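CdiI toxin (Salmonella enterica subsp. enterica serovar Rubislaw str. ATCC 10717, PDB 4ZQU) serves as the immunity protein of a contact-dependent growth inhibition system, binding its cognate CdiA-CT toxin and neutralizing the toxic activity. Local coordinates at residues 92-97 with 138-143; 143-146 with 150-153. One frame throughout, in Å; residues are numbered along the deposited sequence.

Interaction 1: residues 92-97 with 138-143; sequences ERYDEW and KLEVWG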
loop_
_atom_site.group_PDB
_atom_site.type_symbol
_atom_site.label_atom_id
_atom_site.label_comp_id
_atom_site.label_asym_id
_atom_site.label_seq_id
_atom_site.Cartn_x
_atom_site.Cartn_y
_atom_site.Cartn_z
ATOM N N GLU B 92 -4.205 4.526 13.711
ATOM C CA GLU B 92 -4.555 5.586 14.653
ATOM C C GLU B 92 -3.973 6.949 14.275
ATOM O O GLU B 92 -4.645 7.972 14.419
ATOM C CB GLU B 92 -4.105 5.206 16.063
ATOM C CG GLU B 92 -4.874 4.038 16.652
ATOM C CD GLU B 92 -4.697 3.929 18.152
ATOM O OE1 GLU B 92 -4.209 4.903 18.763
ATOM O OE2 GLU B 92 -5.051 2.871 18.718
ATOM N N ARG B 93 -2.733 6.963 13.795
ATOM C CA ARG B 93 -2.098 8.218 13.398
ATOM C C ARG B 93 -2.687 8.701 12.083
ATOM O O ARG B 93 -2.649 9.889 11.774
ATOM C CB ARG B 93 -0.579 8.066 13.283
ATOM C CG ARG B 93 -0.109 7.235 12.113
ATOM C CD ARG B 93 1.401 7.293 11.986
ATOM N NE ARG B 93 2.075 6.677 13.124
ATOM C CZ ARG B 93 2.660 5.483 13.093
ATOM N NH1 ARG B 93 2.663 4.766 11.980
ATOM N NH2 ARG B 93 3.248 5.006 14.179
ATOM N N TYR B 94 -3.232 7.768 11.311
ATOM C CA TYR B 94 -3.981 8.116 10.114
ATOM C C TYR B 94 -5.285 8.800 10.505
ATOM O O TYR B 94 -5.672 9.803 9.910
ATOM C CB TYR B 94 -4.263 6.874 9.272
ATOM C CG TYR B 94 -5.271 7.100 8.172
ATOM C CD1 TYR B 94 -4.944 7.843 7.044
ATOM C CD2 TYR B 94 -6.552 6.566 8.257
ATOM C CE1 TYR B 94 -5.864 8.050 6.032
ATOM C CE2 TYR B 94 -7.480 6.768 7.249
ATOM C CZ TYR B 94 -7.131 7.510 6.139
ATOM O OH TYR B 94 -8.049 7.713 5.132
ATOM N N ASP B 95 -5.952 8.254 11.518
ATOM C CA ASP B 95 -7.209 8.815 12.000
ATOM C C ASP B 95 -7.003 10.211 12.573
ATOM O O ASP B 95 -7.881 11.069 12.470
ATOM C CB ASP B 95 -7.840 7.899 13.050
ATOM C CG ASP B 95 -8.338 6.592 12.461
ATOM O OD1 ASP B 95 -8.672 6.565 11.257
ATOM O OD2 ASP B 95 -8.403 5.591 13.205
ATOM N N GLU B 96 -5.841 10.436 13.176
ATOM C CA GLU B 96 -5.488 11.761 13.672
ATOM C C GLU B 96 -5.136 12.693 12.521
ATOM O O GLU B 96 -5.444 13.884 12.553
ATOM C CB GLU B 96 -4.326 11.676 14.659
ATOM C CG GLU B 96 -4.721 11.094 15.997
ATOM C CD GLU B 96 -5.857 11.864 16.642
ATOM O OE1 GLU B 96 -5.896 13.106 16.496
ATOM O OE2 GLU B 96 -6.714 11.227 17.289
ATOM N N TRP B 97 -4.488 12.139 11.504
ATOM C CA TRP B 97 -4.173 12.893 10.302
ATOM C C TRP B 97 -5.456 13.369 9.637
ATOM O O TRP B 97 -5.558 14.520 9.213
ATOM C CB TRP B 97 -3.353 12.038 9.335
ATOM C CG TRP B 97 -3.022 12.727 8.056
ATOM C CD1 TRP B 97 -1.925 13.495 7.801
ATOM C CD2 TRP B 97 -3.788 12.705 6.846
ATOM N NE1 TRP B 97 -1.961 13.958 6.506
ATOM C CE2 TRP B 97 -3.096 13.487 5.900
ATOM C CE3 TRP B 97 -4.994 12.103 6.471
ATOM C CZ2 TRP B 97 -3.569 13.681 4.602
ATOM C CZ3 TRP B 97 -5.463 12.299 5.182
ATOM C CH2 TRP B 97 -4.752 13.080 4.263
ATOM N N LYS B 138 -11.590 4.335 -4.200
ATOM C CA LYS B 138 -12.613 4.584 -3.192
ATOM C C LYS B 138 -12.277 5.893 -2.495
ATOM O O LYS B 138 -11.209 6.454 -2.730
ATOM C CB LYS B 138 -12.689 3.429 -2.193
ATOM C CG LYS B 138 -13.156 2.125 -2.816
ATOM C CD LYS B 138 -13.142 0.981 -1.821
ATOM C CE LYS B 138 -13.643 -0.301 -2.474
ATOM N NZ LYS B 138 -13.597 -1.470 -1.555
ATOM N N LEU B 139 -13.179 6.378 -1.647
ATOM C CA LEU B 139 -12.984 7.661 -0.974
ATOM C C LEU B 139 -11.635 7.736 -0.267
ATOM O O LEU B 139 -10.913 8.722 -0.390
ATOM C CB LEU B 139 -14.108 7.920 0.032
ATOM C CG LEU B 139 -15.398 8.561 -0.489
ATOM C CD1 LEU B 139 -16.154 7.622 -1.421
ATOM C CD2 LEU B 139 -16.282 8.992 0.670
ATOM N N GLU B 140 -11.290 6.677 0.456
ATOM C CA GLU B 140 -10.031 6.647 1.184
ATOM C C GLU B 140 -9.040 5.656 0.583
ATOM O O GLU B 140 -8.102 5.227 1.254
ATOM C CB GLU B 140 -10.281 6.308 2.653
ATOM C CG GLU B 140 -11.038 7.386 3.407
ATOM C CD GLU B 140 -11.254 7.037 4.863
ATOM O OE1 GLU B 140 -11.912 6.011 5.141
ATOM O OE2 GLU B 140 -10.766 7.789 5.731
ATOM N N VAL B 141 -9.251 5.293 -0.680
ATOM C CA VAL B 141 -8.365 4.353 -1.359
ATOM C C VAL B 141 -7.971 4.836 -2.754
ATOM O O VAL B 141 -8.825 5.016 -3.621
ATOM C CB VAL B 141 -9.007 2.954 -1.493
ATOM C CG1 VAL B 141 -8.042 1.996 -2.168
ATOM C CG2 VAL B 141 -9.427 2.413 -0.135
ATOM N N TRP B 142 -6.674 5.042 -2.961
ATOM C CA TRP B 142 -6.145 5.374 -4.281
ATOM C C TRP B 142 -5.355 4.194 -4.837
ATOM O O TRP B 142 -4.968 3.293 -4.093
ATOM C CB TRP B 142 -5.258 6.617 -4.222
ATOM C CG TRP B 142 -5.968 7.855 -3.778
ATOM C CD1 TRP B 142 -6.456 8.850 -4.573
ATOM C CD2 TRP B 142 -6.268 8.236 -2.428
ATOM N NE1 TRP B 142 -7.037 9.828 -3.803
ATOM C CE2 TRP B 142 -6.937 9.473 -2.483
ATOM C CE3 TRP B 142 -6.034 7.649 -1.180
ATOM C CZ2 TRP B 142 -7.378 10.135 -1.336
ATOM C CZ3 TRP B 142 -6.473 8.307 -0.044
ATOM C CH2 TRP B 142 -7.137 9.536 -0.129
ATOM N N GLY B 143 -5.114 4.195 -6.144
ATOM C CA GLY B 143 -4.435 3.078 -6.771
ATOM C C GLY B 143 -3.953 3.329 -8.185
ATOM O O GLY B 143 -3.788 4.475 -8.598
#

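Interaction 2: residues 143-146 with 150-153; sequences GGTG and SDNV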
loop_
_atom_site.group_PDB
_atom_site.type_symbol
_atom_site.label_atom_id
_atom_site.label_comp_id
_atom_site.label_asym_id
_atom_site.label_seq_id
_atom_site.Cartn_x
_atom_site.Cartn_y
_atom_site.Cartn_z
ATOM N N GLY B 143 -5.114 4.195 -6.144
ATOM C CA GLY B 143 -4.435 3.078 -6.771
ATOM C C GLY B 143 -3.953 3.329 -8.185
ATOM O O GLY B 143 -3.788 4.475 -8.598
ATOM N N GLY B 144 -3.727 2.245 -8.924
ATOM C CA GLY B 144 -3.197 2.317 -10.275
ATOM C C GLY B 144 -4.052 3.114 -11.242
ATOM O O GLY B 144 -5.278 3.006 -11.243
ATOM N N THR B 145 -3.389 3.900 -12.084
ATOM C CA THR B 145 -4.058 4.841 -12.988
ATOM C C THR B 145 -4.859 4.325 -14.217
ATOM O O THR B 145 -5.792 5.013 -14.632
ATOM C CB THR B 145 -3.028 5.859 -13.516
ATOM O OG1 THR B 145 -1.807 5.187 -13.855
ATOM C CG2 THR B 145 -2.741 6.902 -12.448
ATOM N N GLY B 146 -4.538 3.179 -14.828
ATOM C CA GLY B 146 -3.420 2.316 -14.504
ATOM C C GLY B 146 -2.661 1.901 -15.745
ATOM O O GLY B 146 -3.099 1.037 -16.504
ATOM N N SER B 150 3.497 4.318 -17.380
ATOM C CA SER B 150 4.047 5.359 -18.245
ATOM C C SER B 150 3.676 6.797 -17.895
ATOM O O SER B 150 4.251 7.736 -18.450
ATOM C CB SER B 150 3.614 5.086 -19.686
ATOM O OG SER B 150 2.208 5.189 -19.806
ATOM N N ASP B 151 2.716 6.979 -16.997
ATOM C CA ASP B 151 2.210 8.318 -16.732
ATOM C C ASP B 151 2.892 8.984 -15.541
ATOM O O ASP B 151 2.504 10.079 -15.138
ATOM C CB ASP B 151 0.699 8.273 -16.513
ATOM C CG ASP B 151 0.312 7.455 -15.306
ATOM O OD1 ASP B 151 -0.766 7.725 -14.744
ATOM O OD2 ASP B 151 1.082 6.549 -14.920
ATOM N N ASN B 152 3.905 8.331 -14.981
ATOM C CA ASN B 152 4.662 8.926 -13.886
ATOM C C ASN B 152 5.498 10.106 -14.355
ATOM O O ASN B 152 6.029 10.105 -15.466
ATOM C CB ASN B 152 5.574 7.891 -13.221
ATOM C CG ASN B 152 4.801 6.832 -12.465
ATOM O OD1 ASN B 152 3.622 7.005 -12.159
ATOM N ND2 ASN B 152 5.470 5.733 -12.141
ATOM N N VAL B 153 5.606 11.117 -13.500
ATOM C CA VAL B 153 6.485 12.242 -13.771
ATOM C C VAL B 153 7.855 11.967 -13.172
ATOM O O VAL B 153 8.042 12.049 -11.961
ATOM C CB VAL B 153 5.921 13.552 -13.205
ATOM C CG1 VAL B 153 6.903 14.693 -13.432
ATOM C CG2 VAL B 153 4.580 13.862 -13.845
#

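Interaction 1: residues 92-97 with 138-143
Tyr94 reaches from helix 87-105 to the carboxylate of Glu140, and its hydroxyl makes the closest approach of the helix segment to residues 138-143. The phenol donates a hydrogen bond, Tyr94 OH to Glu140 OE2, of 2.8 Å. The donor does not lie in the carboxylate plane but above it, 57° out, while the acceptor OE2 sits at the edge of the phenol ring, near the ring plane. Ring and carboxylate are thus neither stacked nor coplanar; their planes stand 44° apart. Glu140 CG (3.5 Å) and CB (3.6 Å) also lie close to Tyr94 OH, so the hydroxyl sits against the aliphatic part of the chain as well as its carboxylate. On the helix, Tyr94 holds CG anti to its backbone N (chi1 168°), which projects the ring out of the helix toward the turn. Glu140 is extended beyond CG, and the longer tyrosine and the extended glutamate together bridge the 10.9 Å between the Tyr94 and Glu140 CA atoms.

Glu140 occupies the third position of a type I beta turn from Lys138 to Val141, closed by paired backbone bonds between those two residues. This is the tight turn of a beta hairpin that joins strand 129-138 to strand 141-143. The latter strand also pairs antiparallel with a strand of the CdiA-CT toxin chain, the beta-augmentation by which toxin and immunity protein are joined. Tyr94 itself packs on Gly75 of the toxin chain, placing the bond beside the interface. Phe114 of helix 110-115 touches both Tyr94 and Glu140, and Glu140 OE1 has a long, weak ion pair with Lys110.

Interaction 2: residues 143-146 with 150-153
Thr145 and Asp151 face each other across the loop between strands 141-143 and 153-155, their side chains pointing at each other from the two limbs of the loop. The threonine hydroxyl donates to the carboxylate, with Thr145 OG1 2.9 Å from Asp151 OD1. It meets that oxygen on the syn side, 34° out of the carboxylate plane, and the other oxygen, Asp151 OD2, is farther from OG1 at 3.4 Å. Both residues adopt the same kind of first torsion: Thr145 OG1 (chi1 42°) and Asp151 CG (chi1 63°) each lie between the backbone N and the carbonyl carbon of their own residue. In Thr145 this rotation sets the methyl anti to the carbonyl carbon, and CG2 comes within 3.1 Å of Asp151 OD1. The one carboxylate oxygen therefore lies against both branches of the threonine.

Thr145 OG1 also accepts a weak hydrogen bond from Leu147 N, while Pro133 of strand 129-138 touches both side chains. Asp151 is further anchored through its backbone, its carbonyl oxygen accepting from Arg174. A cis peptide bond joins Thr145 to Gly146, directly after the bonding residue. Thr145 packs on Glu69 of the toxin chain, just past the strand that pairs with the toxin. The arrangement is a side-chain bridge across a surface loop connecting two strands that both pair with strand 129-138, at the edge of the beta-augmentation interface.

How the interactions relate
After the N-terminal strands and helix 47-59, the chain reaches helix 87-105, whose residues 92-97 meet a partner some forty residues on. After helix 110-115 and the antiparallel strands 118-124 and 129-138, interaction 1 closes this long loop by tying the helix to the hairpin turn ahead of strand 141-143. Interaction 2 starts where interaction 1 ends, sharing Gly143, and closes a much shorter loop on the way to strand 153-155. The two loops follow one another, neither nesting nor crossing, with contact centres about 20 Å apart. Strand 141-143, paired with the toxin, is preceded by the turn that bonds to the helix and followed by the bridged loop.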